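Local coordinates for SspB protein (PDB 6JUF) that probably acts as a metal-dependent DNase in the SspABCD-SspE system, a phosphorothioation-sensing bacterial defence against phages, at residues A9-F14 with K345-Q350; F24-K29 with K54-A59; Y31-S36 with V48-G53; Y62-R65 with L69-E72. One frame throughout, in Å; residues are numbered along the deposited sequence.

Contact 1 (A9-F14 with K345-Q350)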
loop_
_atom_site.group_PDB
_atom_site.type_symbol
_atom_site.label_atom_id
_atom_site.label_comp_id
_atom_site.label_asym_id
_atom_site.label_seq_id
_atom_site.Cartn_x
_atom_site.Cartn_y
_atom_site.Cartn_z
ATOM N N ALA B 9 -17.618 1.241 24.566
ATOM C CA ALA B 9 -17.235 1.277 23.166
ATOM C C ALA B 9 -16.393 0.057 22.786
ATOM O O ALA B 9 -16.459 -0.432 21.640
ATOM C CB ALA B 9 -16.460 2.552 22.843
ATOM N N ALA B 10 -15.544 -0.375 23.715
ATOM C CA ALA B 10 -14.464 -1.294 23.336
ATOM C C ALA B 10 -14.214 -2.468 24.276
ATOM O O ALA B 10 -14.395 -2.369 25.471
ATOM C CB ALA B 10 -13.178 -0.480 23.162
ATOM N N HIS B 11 -13.736 -3.577 23.690
ATOM C CA HIS B 11 -13.234 -4.685 24.488
ATOM C C HIS B 11 -11.880 -4.334 25.065
ATOM O O HIS B 11 -11.137 -3.472 24.520
ATOM C CB HIS B 11 -12.992 -5.864 23.553
ATOM C CG HIS B 11 -14.242 -6.426 22.939
ATOM N ND1 HIS B 11 -15.256 -6.932 23.666
ATOM C CD2 HIS B 11 -14.616 -6.528 21.618
ATOM C CE1 HIS B 11 -16.219 -7.377 22.828
ATOM N NE2 HIS B 11 -15.823 -7.135 21.578
ATOM N N SER B 12 -11.498 -5.007 26.140
ATOM C CA SER B 12 -10.195 -4.807 26.783
ATOM C C SER B 12 -9.141 -5.611 25.996
ATOM O O SER B 12 -8.843 -6.763 26.272
ATOM C CB SER B 12 -10.244 -5.255 28.253
ATOM O OG SER B 12 -8.984 -4.992 28.806
ATOM N N SER B 13 -8.656 -5.025 24.922
ATOM C CA SER B 13 -7.666 -5.642 24.089
ATOM C C SER B 13 -6.552 -4.635 23.840
ATOM O O SER B 13 -6.783 -3.603 23.197
ATOM C CB SER B 13 -8.308 -6.101 22.758
ATOM O OG SER B 13 -7.330 -6.703 21.908
ATOM N N PHE B 14 -5.337 -4.945 24.320
ATOM C CA PHE B 14 -4.175 -4.037 24.197
ATOM C C PHE B 14 -2.932 -4.806 23.738
ATOM O O PHE B 14 -2.632 -5.895 24.261
ATOM C CB PHE B 14 -3.882 -3.359 25.567
ATOM C CG PHE B 14 -5.040 -2.531 26.056
ATOM C CD1 PHE B 14 -5.136 -1.160 25.712
ATOM C CD2 PHE B 14 -6.066 -3.129 26.800
ATOM C CE1 PHE B 14 -6.257 -0.438 26.112
ATOM C CE2 PHE B 14 -7.146 -2.372 27.218
ATOM C CZ PHE B 14 -7.240 -1.053 26.873
ATOM N N LYS B 345 -24.501 -13.041 19.441
ATOM C CA LYS B 345 -25.413 -13.365 20.551
ATOM C C LYS B 345 -24.714 -13.385 21.908
ATOM O O LYS B 345 -25.226 -12.874 22.924
ATOM C CB LYS B 345 -26.124 -14.697 20.318
ATOM C CG LYS B 345 -27.300 -14.608 19.359
ATOM C CD LYS B 345 -28.210 -15.833 19.490
ATOM C CE LYS B 345 -29.380 -15.757 18.508
ATOM N NZ LYS B 345 -28.910 -15.642 17.090
ATOM N N ARG B 346 -23.537 -14.008 21.893
ATOM C CA ARG B 346 -22.678 -14.061 23.069
ATOM C C ARG B 346 -22.355 -12.682 23.586
ATOM O O ARG B 346 -22.377 -12.442 24.806
ATOM C CB ARG B 346 -21.373 -14.782 22.757
ATOM C CG ARG B 346 -20.583 -15.011 24.056
ATOM C CD ARG B 346 -19.150 -15.425 23.846
ATOM N NE ARG B 346 -18.562 -14.774 22.685
ATOM C CZ ARG B 346 -18.212 -13.489 22.609
ATOM N NH1 ARG B 346 -18.384 -12.629 23.648
ATOM N NH2 ARG B 346 -17.696 -13.057 21.455
ATOM N N GLU B 347 -21.991 -11.790 22.659
ATOM C CA GLU B 347 -21.671 -10.434 23.066
ATOM C C GLU B 347 -22.930 -9.690 23.554
ATOM O O GLU B 347 -22.887 -8.968 24.558
ATOM C CB GLU B 347 -20.971 -9.684 21.935
ATOM C CG GLU B 347 -20.193 -8.498 22.448
ATOM C CD GLU B 347 -19.355 -7.802 21.377
ATOM O OE1 GLU B 347 -19.474 -6.583 21.285
ATOM O OE2 GLU B 347 -18.530 -8.467 20.653
ATOM N N LEU B 348 -24.055 -9.882 22.842
ATOM C CA LEU B 348 -25.315 -9.243 23.210
ATOM C C LEU B 348 -25.727 -9.663 24.623
ATOM O O LEU B 348 -26.199 -8.835 25.408
ATOM C CB LEU B 348 -26.386 -9.592 22.208
ATOM C CG LEU B 348 -26.366 -8.758 20.932
ATOM C CD1 LEU B 348 -27.297 -9.331 19.882
ATOM C CD2 LEU B 348 -26.656 -7.265 21.108
ATOM N N LYS B 349 -25.448 -10.927 24.942
ATOM C CA LYS B 349 -25.767 -11.502 26.259
ATOM C C LYS B 349 -25.073 -10.808 27.422
ATOM O O LYS B 349 -25.638 -10.751 28.513
ATOM C CB LYS B 349 -25.543 -13.012 26.271
ATOM C CG LYS B 349 -26.793 -13.784 25.825
ATOM C CD LYS B 349 -27.922 -13.734 26.884
ATOM C CE LYS B 349 -29.270 -13.226 26.348
ATOM N NZ LYS B 349 -30.080 -14.316 25.706
ATOM N N GLN B 350 -23.887 -10.257 27.159
ATOM C CA GLN B 350 -23.161 -9.414 28.131
ATOM C C GLN B 350 -23.797 -8.064 28.488
ATOM O O GLN B 350 -23.546 -7.541 29.574
ATOM C CB GLN B 350 -21.723 -9.187 27.669
ATOM C CG GLN B 350 -21.007 -10.470 27.336
ATOM C CD GLN B 350 -20.015 -10.858 28.391
ATOM O OE1 GLN B 350 -18.841 -11.059 28.091
ATOM N NE2 GLN B 350 -20.467 -10.947 29.644
#
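His11 and Glu347 meet across a wide backbone separation, their CA atoms 10.3 Å apart, where the loop that follows helix 5-9 passes helix 339-350 near the C-terminal end of the modelled chain. Ala10 is the first residue to leave helical geometry, and from the next position His11 sends its imidazole across the gap while Glu347 reaches back from the opposite direction. In Glu347, CG lies anti to the backbone N (chi1 -159°) and the chain runs extended beyond it, which carries the carboxylate the full length of the side chain to the ring. The meeting is at the ring's edge: Glu347 OE2 lies in the imidazole plane, 3.2 Å from His11 NE2 and 3.4 Å from His11 CE1. Ring and carboxylate are turned 80° against each other. NE2 donates a hydrogen bond to OE2, but a weak one, because the angle at the hydrogen is a bent 126° and OE2 sits between the NE2 and CE1 corners. Each partner is also held by the loop at 125-127. His11 stacks on the ring of Trp127, and the other carboxylate oxygen, Glu347 OE1, accepts a hydrogen bond from the backbone N of Lys125, the stronger polar partner of this glutamate. OE2 also forms a long, weak ion pair with Arg71 NH1. The contact thus joins the regions near the two ends of the modelled chain through a single polar pair, in which the carboxylate is probably positioned chiefly by its partners outside the pair and the imidazole adds a secondary link.

Contact 2 (F24-K29 with K54-A59)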
loop_
_atom_site.group_PDB
_atom_site.type_symbol
_atom_site.label_atom_id
_atom_site.label_comp_id
_atom_site.label_asym_id
_atom_site.label_seq_id
_atom_site.Cartn_x
_atom_site.Cartn_y
_atom_site.Cartn_z
ATOM N N PHE B 24 -1.531 -5.111 4.018
ATOM C CA PHE B 24 -2.522 -5.605 3.100
ATOM C C PHE B 24 -2.478 -7.156 2.957
ATOM O O PHE B 24 -3.492 -7.836 2.992
ATOM C CB PHE B 24 -2.379 -4.983 1.692
ATOM C CG PHE B 24 -3.173 -5.705 0.658
ATOM C CD1 PHE B 24 -4.578 -5.625 0.658
ATOM C CD2 PHE B 24 -2.555 -6.593 -0.241
ATOM C CE1 PHE B 24 -5.336 -6.393 -0.234
ATOM C CE2 PHE B 24 -3.328 -7.314 -1.154
ATOM C CZ PHE B 24 -4.718 -7.223 -1.142
ATOM N N GLY B 25 -1.228 -7.648 2.774
ATOM C CA GLY B 25 -1.019 -9.110 2.603
ATOM C C GLY B 25 -1.664 -9.894 3.735
ATOM O O GLY B 25 -2.230 -10.971 3.498
ATOM N N TRP B 26 -1.624 -9.334 4.951
ATOM C CA TRP B 26 -2.240 -10.034 6.096
ATOM C C TRP B 26 -3.753 -10.084 5.998
ATOM O O TRP B 26 -4.371 -11.134 6.310
ATOM C CB TRP B 26 -1.842 -9.352 7.386
ATOM C CG TRP B 26 -0.416 -9.620 7.779
ATOM C CD1 TRP B 26 0.547 -10.312 7.091
ATOM C CD2 TRP B 26 0.221 -9.198 9.056
ATOM N NE1 TRP B 26 1.759 -10.341 7.818
ATOM C CE2 TRP B 26 1.607 -9.652 8.993
ATOM C CE3 TRP B 26 -0.202 -8.463 10.147
ATOM C CZ2 TRP B 26 2.492 -9.476 10.055
ATOM C CZ3 TRP B 26 0.715 -8.247 11.194
ATOM C CH2 TRP B 26 2.026 -8.721 11.143
ATOM N N LEU B 27 -4.391 -8.974 5.572
ATOM C CA LEU B 27 -5.864 -8.959 5.497
ATOM C C LEU B 27 -6.301 -9.956 4.389
ATOM O O LEU B 27 -7.215 -10.714 4.524
ATOM C CB LEU B 27 -6.348 -7.578 5.164
ATOM C CG LEU B 27 -5.984 -6.529 6.209
ATOM C CD1 LEU B 27 -6.610 -5.206 5.758
ATOM C CD2 LEU B 27 -6.411 -6.958 7.645
ATOM N N HIS B 28 -5.603 -9.865 3.273
ATOM C CA HIS B 28 -5.935 -10.694 2.094
ATOM C C HIS B 28 -5.794 -12.189 2.293
ATOM O O HIS B 28 -6.765 -12.965 2.075
ATOM C CB HIS B 28 -5.087 -10.219 0.906
ATOM C CG HIS B 28 -5.223 -11.058 -0.337
ATOM N ND1 HIS B 28 -6.297 -10.962 -1.164
ATOM C CD2 HIS B 28 -4.350 -11.984 -0.915
ATOM C CE1 HIS B 28 -6.125 -11.822 -2.223
ATOM N NE2 HIS B 28 -4.925 -12.436 -2.083
ATOM N N LYS B 29 -4.606 -12.559 2.762
ATOM C CA LYS B 29 -4.341 -14.013 3.026
ATOM C C LYS B 29 -5.163 -14.553 4.184
ATOM O O LYS B 29 -5.566 -15.711 4.102
ATOM C CB LYS B 29 -2.874 -14.268 3.314
ATOM C CG LYS B 29 -2.045 -14.039 2.076
ATOM C CD LYS B 29 -0.598 -14.461 2.206
ATOM C CE LYS B 29 0.218 -13.501 3.041
ATOM N NZ LYS B 29 1.368 -14.215 3.654
ATOM N N LYS B 54 6.285 -17.120 12.727
ATOM C CA LYS B 54 5.663 -17.592 13.948
ATOM C C LYS B 54 5.157 -16.427 14.877
ATOM O O LYS B 54 4.024 -16.486 15.408
ATOM C CB LYS B 54 6.641 -18.597 14.609
ATOM C CG LYS B 54 6.188 -19.290 15.872
ATOM C CD LYS B 54 4.995 -20.214 15.615
ATOM C CE LYS B 54 5.363 -21.689 15.605
ATOM N NZ LYS B 54 6.781 -21.973 15.213
ATOM N N ASN B 55 5.972 -15.356 15.006
ATOM C CA ASN B 55 5.586 -14.264 15.922
ATOM C C ASN B 55 4.574 -13.327 15.277
ATOM O O ASN B 55 4.133 -12.399 15.921
ATOM C CB ASN B 55 6.806 -13.481 16.407
ATOM C CG ASN B 55 7.556 -12.839 15.288
ATOM O OD1 ASN B 55 7.596 -13.367 14.172
ATOM N ND2 ASN B 55 8.141 -11.693 15.546
ATOM N N MET B 56 4.201 -13.610 14.024
ATOM C CA MET B 56 3.194 -12.774 13.306
ATOM C C MET B 56 1.778 -13.373 13.231
ATOM O O MET B 56 0.802 -12.669 12.910
ATOM C CB MET B 56 3.691 -12.448 11.894
ATOM C CG MET B 56 4.957 -11.654 11.883
ATOM S SD MET B 56 5.585 -11.732 10.185
ATOM C CE MET B 56 7.204 -11.044 10.494
ATOM N N VAL B 57 1.642 -14.660 13.612
ATOM C CA VAL B 57 0.335 -15.320 13.476
ATOM C C VAL B 57 -0.778 -14.611 14.255
ATOM O O VAL B 57 -1.862 -14.356 13.740
ATOM C CB VAL B 57 0.408 -16.821 13.793
ATOM C CG1 VAL B 57 -0.989 -17.456 13.731
ATOM C CG2 VAL B 57 1.426 -17.557 12.872
ATOM N N TYR B 58 -0.519 -14.353 15.523
ATOM C CA TYR B 58 -1.525 -13.721 16.346
ATOM C C TYR B 58 -1.882 -12.300 15.880
ATOM O O TYR B 58 -3.046 -11.933 15.843
ATOM C CB TYR B 58 -1.140 -13.750 17.835
ATOM C CG TYR B 58 -2.382 -13.699 18.631
ATOM C CD1 TYR B 58 -2.947 -14.879 19.046
ATOM C CD2 TYR B 58 -3.015 -12.468 18.943
ATOM C CE1 TYR B 58 -4.094 -14.894 19.728
ATOM C CE2 TYR B 58 -4.222 -12.474 19.662
ATOM C CZ TYR B 58 -4.724 -13.712 20.039
ATOM O OH TYR B 58 -5.868 -13.766 20.792
ATOM N N ALA B 59 -0.861 -11.530 15.529
ATOM C CA ALA B 59 -1.108 -10.167 15.025
ATOM C C ALA B 59 -2.007 -10.214 13.787
ATOM O O ALA B 59 -2.926 -9.427 13.640
ATOM C CB ALA B 59 0.205 -9.456 14.735
#
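Trp26 and Met56 both place CG beside the backbone N and anti to the carbonyl carbon (chi1 -74° and -62°), and these torsions bring the indole of helix 24-34 against the start of helix 57-66. The Met56 chain continues extended past CG and crosses the tryptophan side chain at about a right angle, so that CB, CG and SD successively pass the same corner of the benzene ring. Met56 CB lies 3.7 Å from Trp26 CZ2, and Met56 SD is 3.8 Å from that same CZ2. The sulfur stands at the ring edge, 78° off the normal and 5.2 Å from the centroid of the six-membered ring, an edge-on Met-aromatic contact. Met56 O lies over one face of the indole. Ala59 CB touches Trp26 CZ3 at 3.8 Å. Phe20 meets Trp26 edge-to-face and also touches Met56, while Val52, Met60 and Trp63 pack on the indole as well. From the second subunit, Glu105 packs on Trp26 and Tyr103 on the neighbouring Phe24 and Lys29. Ala59 lies about 5 Å, side chain to side chain, from Glu18, which binds magnesium in this protein though no ion is bound to this chain here; the contact therefore sits beside the magnesium-binding position. Across the two segments it is apolar, with no hydrogen bond, and its cohesion probably comes from burial of apolar surface and close van der Waals packing, with the sulfur-aromatic approach adding to it.

Contact 3 (Y31-S36 with V48-G53)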
loop_
_atom_site.group_PDB
_atom_site.type_symbol
_atom_site.label_atom_id
_atom_site.label_comp_id
_atom_site.label_asym_id
_atom_site.label_seq_id
_atom_site.Cartn_x
_atom_site.Cartn_y
_atom_site.Cartn_z
ATOM N N TYR B 31 -8.283 -13.667 4.877
ATOM C CA TYR B 31 -9.590 -13.900 4.262
ATOM C C TYR B 31 -9.617 -15.211 3.499
ATOM O O TYR B 31 -10.509 -16.023 3.630
ATOM C CB TYR B 31 -9.995 -12.726 3.376
ATOM C CG TYR B 31 -11.319 -13.044 2.641
ATOM C CD1 TYR B 31 -12.521 -13.108 3.287
ATOM C CD2 TYR B 31 -11.295 -13.322 1.252
ATOM C CE1 TYR B 31 -13.708 -13.437 2.646
ATOM C CE2 TYR B 31 -12.516 -13.671 0.587
ATOM C CZ TYR B 31 -13.702 -13.698 1.280
ATOM O OH TYR B 31 -14.846 -13.993 0.614
ATOM N N MET B 32 -8.599 -15.387 2.676
ATOM C CA MET B 32 -8.543 -16.530 1.732
ATOM C C MET B 32 -8.473 -17.857 2.514
ATOM O O MET B 32 -9.063 -18.871 2.153
ATOM C CB MET B 32 -7.374 -16.431 0.745
ATOM C CG MET B 32 -7.442 -15.339 -0.328
ATOM S SD MET B 32 -9.045 -15.274 -1.178
ATOM C CE MET B 32 -8.946 -16.820 -2.107
ATOM N N GLN B 33 -7.723 -17.832 3.605
ATOM C CA GLN B 33 -7.567 -19.019 4.483
ATOM C C GLN B 33 -8.768 -19.324 5.399
ATOM O O GLN B 33 -9.223 -20.469 5.443
ATOM C CB GLN B 33 -6.326 -18.837 5.371
ATOM C CG GLN B 33 -4.982 -18.995 4.699
ATOM C CD GLN B 33 -4.524 -20.427 4.691
ATOM O OE1 GLN B 33 -4.133 -20.956 5.729
ATOM N NE2 GLN B 33 -4.592 -21.068 3.544
ATOM N N VAL B 34 -9.317 -18.312 6.094
ATOM C CA VAL B 34 -10.422 -18.504 7.046
ATOM C C VAL B 34 -11.709 -18.903 6.333
ATOM O O VAL B 34 -12.606 -19.401 6.956
ATOM C CB VAL B 34 -10.608 -17.258 7.960
ATOM C CG1 VAL B 34 -11.281 -16.120 7.216
ATOM C CG2 VAL B 34 -11.397 -17.616 9.214
ATOM N N GLN B 35 -11.813 -18.580 5.026
ATOM C CA GLN B 35 -13.044 -18.879 4.262
ATOM C C GLN B 35 -13.377 -20.404 4.342
ATOM O O GLN B 35 -14.534 -20.806 4.521
ATOM C CB GLN B 35 -12.859 -18.433 2.831
ATOM C CG GLN B 35 -13.948 -17.502 2.362
ATOM C CD GLN B 35 -13.976 -17.358 0.844
ATOM O OE1 GLN B 35 -12.926 -17.339 0.203
ATOM N NE2 GLN B 35 -15.185 -17.223 0.268
ATOM N N SER B 36 -12.311 -21.198 4.310
ATOM C CA SER B 36 -12.492 -22.663 4.409
ATOM C C SER B 36 -11.980 -23.317 5.670
ATOM O O SER B 36 -12.355 -24.422 5.949
ATOM C CB SER B 36 -11.955 -23.429 3.237
ATOM O OG SER B 36 -10.605 -23.171 3.115
ATOM N N VAL B 48 3.525 -21.414 7.813
ATOM C CA VAL B 48 3.708 -21.722 6.415
ATOM C C VAL B 48 2.443 -21.471 5.614
ATOM O O VAL B 48 2.536 -20.970 4.501
ATOM C CB VAL B 48 4.208 -23.193 6.267
ATOM C CG1 VAL B 48 4.036 -23.706 4.844
ATOM C CG2 VAL B 48 5.676 -23.213 6.689
ATOM N N GLN B 49 1.283 -21.825 6.154
ATOM C CA GLN B 49 0.037 -21.772 5.397
ATOM C C GLN B 49 -0.371 -20.321 5.205
ATOM O O GLN B 49 -0.883 -19.974 4.145
ATOM C CB GLN B 49 -1.012 -22.712 5.987
ATOM C CG GLN B 49 -0.552 -24.116 5.628
ATOM C CD GLN B 49 -1.298 -25.262 6.267
ATOM O OE1 GLN B 49 -2.094 -25.069 7.164
ATOM N NE2 GLN B 49 -1.006 -26.467 5.822
ATOM N N LEU B 50 -0.156 -19.491 6.219
ATOM C CA LEU B 50 -0.542 -18.072 6.166
ATOM C C LEU B 50 0.592 -17.264 5.515
ATOM O O LEU B 50 0.431 -16.081 5.187
ATOM C CB LEU B 50 -0.823 -17.496 7.573
ATOM C CG LEU B 50 -1.954 -18.126 8.393
ATOM C CD1 LEU B 50 -1.812 -17.785 9.864
ATOM C CD2 LEU B 50 -3.293 -17.745 7.836
ATOM N N GLY B 51 1.756 -17.870 5.379
ATOM C CA GLY B 51 2.937 -17.207 4.869
ATOM C C GLY B 51 3.426 -16.068 5.731
ATOM O O GLY B 51 3.794 -15.010 5.210
ATOM N N VAL B 52 3.441 -16.280 7.029
ATOM C CA VAL B 52 3.953 -15.301 7.998
ATOM C C VAL B 52 4.880 -16.011 8.989
ATOM O O VAL B 52 4.885 -17.254 9.123
ATOM C CB VAL B 52 2.780 -14.568 8.745
ATOM C CG1 VAL B 52 1.821 -13.964 7.709
ATOM C CG2 VAL B 52 1.963 -15.528 9.637
ATOM N N GLY B 53 5.667 -15.200 9.690
ATOM C CA GLY B 53 6.507 -15.698 10.763
ATOM C C GLY B 53 5.692 -16.176 11.964
ATOM O O GLY B 53 4.594 -15.739 12.194
#
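Gln33, on helix 24-34, spans the gap to helix 46-50, and each part of its side chain meets something different. CB approaches Leu50 CD2 at 4.1 Å, and CG comes closer to the same methyl, Gln33 CG to Leu50 CD2 being 3.8 Å. The chain then bends at chi2 (-87°), turning the amide toward the backbone of the neighbouring residue: Gln33 CD lies 3.7 Å from Gln49 O. At the tip, Gln33 OE1 touches Gln49 CB at 3.6 Å and also lies near Leu50 CD2, whereas Gln33 NE2 stays 3.9 Å from Gln49 O. The two glutamine side chains cross at about a right angle, their amide planes 59° apart. Leu50 also packs on Phe41 and on Val57 and Met60, so the same leucine touches helix 57-66 too. Just past Leu50, Gly51 takes positive phi as the C-prime residue of a Schellman motif, with Val52 N bonded to Pro47 O, and the chain turns away toward helix 57-66. No hydrogen bond joins the two segments: although two glutamines cross here, Gln33 meets the CB and backbone of Gln49 and not its amide, and the contact is van der Waals in character.

Contact 4 (Y62-R65 with L69-E72)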
loop_
_atom_site.group_PDB
_atom_site.type_symbol
_atom_site.label_atom_id
_atom_site.label_comp_id
_atom_site.label_asym_id
_atom_site.label_seq_id
_atom_site.Cartn_x
_atom_site.Cartn_y
_atom_site.Cartn_z
ATOM N N TYR B 62 -5.498 -10.999 14.970
ATOM C CA TYR B 62 -6.002 -9.824 15.655
ATOM C C TYR B 62 -6.550 -8.791 14.643
ATOM O O TYR B 62 -7.635 -8.271 14.785
ATOM C CB TYR B 62 -4.912 -9.213 16.572
ATOM C CG TYR B 62 -5.360 -7.848 17.057
ATOM C CD1 TYR B 62 -6.215 -7.702 18.158
ATOM C CD2 TYR B 62 -4.938 -6.687 16.350
ATOM C CE1 TYR B 62 -6.673 -6.442 18.528
ATOM C CE2 TYR B 62 -5.386 -5.418 16.754
ATOM C CZ TYR B 62 -6.269 -5.329 17.851
ATOM O OH TYR B 62 -6.741 -4.091 18.216
ATOM N N TRP B 63 -5.760 -8.531 13.610
ATOM C CA TRP B 63 -6.111 -7.466 12.656
ATOM C C TRP B 63 -7.377 -7.854 11.923
ATOM O O TRP B 63 -8.234 -7.007 11.656
ATOM C CB TRP B 63 -4.984 -7.068 11.710
ATOM C CG TRP B 63 -3.986 -6.201 12.378
ATOM C CD1 TRP B 63 -2.626 -6.425 12.527
ATOM C CD2 TRP B 63 -4.255 -4.887 12.992
ATOM N NE1 TRP B 63 -2.030 -5.354 13.229
ATOM C CE2 TRP B 63 -2.965 -4.402 13.516
ATOM C CE3 TRP B 63 -5.398 -4.070 13.120
ATOM C CZ2 TRP B 63 -2.853 -3.177 14.188
ATOM C CZ3 TRP B 63 -5.259 -2.834 13.795
ATOM C CH2 TRP B 63 -4.026 -2.414 14.307
ATOM N N SER B 64 -7.512 -9.128 11.552
ATOM C CA SER B 64 -8.783 -9.538 10.885
ATOM C C SER B 64 -10.005 -9.321 11.791
ATOM O O SER B 64 -11.017 -8.822 11.294
ATOM C CB SER B 64 -8.724 -11.015 10.544
ATOM O OG SER B 64 -7.988 -11.130 9.346
ATOM N N ARG B 65 -9.919 -9.682 13.091
ATOM C CA ARG B 65 -11.019 -9.477 14.047
ATOM C C ARG B 65 -11.268 -7.962 14.211
ATOM O O ARG B 65 -12.396 -7.494 14.227
ATOM C CB ARG B 65 -10.607 -10.137 15.357
ATOM C CG ARG B 65 -11.633 -10.445 16.453
ATOM C CD ARG B 65 -10.948 -11.404 17.447
ATOM N NE ARG B 65 -9.929 -10.840 18.428
ATOM C CZ ARG B 65 -8.749 -11.400 18.804
ATOM N NH1 ARG B 65 -8.308 -12.543 18.258
ATOM N NH2 ARG B 65 -7.970 -10.813 19.684
ATOM N N LEU B 69 -13.441 -8.201 9.985
ATOM C CA LEU B 69 -13.342 -9.098 8.842
ATOM C C LEU B 69 -13.521 -10.537 9.271
ATOM O O LEU B 69 -13.818 -11.408 8.443
ATOM C CB LEU B 69 -11.983 -8.916 8.123
ATOM C CG LEU B 69 -11.771 -7.490 7.562
ATOM C CD1 LEU B 69 -10.320 -7.343 7.137
ATOM C CD2 LEU B 69 -12.622 -7.164 6.337
ATOM N N THR B 70 -13.328 -10.807 10.568
ATOM C CA THR B 70 -13.698 -12.099 11.141
ATOM C C THR B 70 -14.389 -11.870 12.451
ATOM O O THR B 70 -14.301 -10.763 13.017
ATOM C CB THR B 70 -12.478 -12.956 11.487
ATOM O OG1 THR B 70 -11.596 -12.202 12.373
ATOM C CG2 THR B 70 -11.706 -13.383 10.219
ATOM N N ARG B 71 -15.143 -12.918 12.862
ATOM C CA ARG B 71 -15.628 -13.035 14.233
ATOM C C ARG B 71 -15.017 -14.324 14.773
ATOM O O ARG B 71 -14.679 -15.221 13.983
ATOM C CB ARG B 71 -17.170 -13.120 14.298
ATOM C CG ARG B 71 -17.965 -11.800 14.259
ATOM C CD ARG B 71 -18.258 -11.515 15.768
ATOM N NE ARG B 71 -19.388 -10.723 15.769
ATOM C CZ ARG B 71 -19.846 -9.977 16.727
ATOM N NH1 ARG B 71 -19.240 -9.959 17.912
ATOM N NH2 ARG B 71 -20.933 -9.270 16.446
ATOM N N GLU B 72 -14.905 -14.459 16.083
ATOM C CA GLU B 72 -14.388 -15.662 16.663
ATOM C C GLU B 72 -15.444 -16.268 17.627
ATOM O O GLU B 72 -16.237 -15.559 18.276
ATOM C CB GLU B 72 -13.044 -15.400 17.405
ATOM C CG GLU B 72 -11.936 -14.913 16.479
ATOM C CD GLU B 72 -10.611 -14.846 17.179
ATOM O OE1 GLU B 72 -10.482 -15.257 18.355
ATOM O OE2 GLU B 72 -9.682 -14.318 16.548
#
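Helix 57-66 gives way to strand 70-74, the first strand of a two-stranded antiparallel sheet, and in this tight helix-to-strand connection Ser64 and Arg65 meet Leu69, Thr70 and Glu72. Ser64 O accepts two backbone hydrogen bonds: Leu69 N, at 2.8 Å, approaches nearly along the C=O axis, whereas Thr70 N, at 3.1 Å, comes from above the carbonyl plane. Alongside, Ser64 CB rests 3.8 Å from Thr70 CG2. Arg65 reaches farther along the strand. Its chain runs out past CB and CG to put Arg65 CD 3.3 Å from Glu72 OE2, then bends at chi3 (76°), which swings the guanidinium back so that NH1 meets the same oxygen. The salt bridge from Arg65 NH1 to Glu72 OE2 is 2.8 Å long and fairly straight, 162° at the hydrogen; OE2 lies in the guanidinium plane, yet the donor stands above the carboxylate plane, the two groups being 85° apart. Arg61 NE forms a second salt bridge to the same OE2, and the Arg65 guanidinium makes a cation-pi contact with Trp127. Two arginines meeting at one oxygen of the buried Glu72 would probably favour the ionised carboxylate, and the carbonyl with two donors helps to tie helix to strand.

Contacts 2 and 3 lie closest, centres 8 Å apart, because both use helix 24-34; Lys29 NZ joins them through a probable hydrogen bond of 2.6 Å to Leu50 O. Contact 4 shares helix 57-66 with contact 2, their centres 11 Å apart, and Trp26 CE3 packs 4.0 Å from Trp63 CD1. The long-range closure of contact 1 encloses the other three along the chain and touches contact 4, where Ser13 OG lies 3.5 Å from Tyr62 CE1. Contact 2 comes nearest Glu18, which can bind magnesium but carries none in this chain, whereas Arg65 of contact 4 stands about 10 Å from it, side chain to side chain, and contacts 1 and 3 lie away from that site.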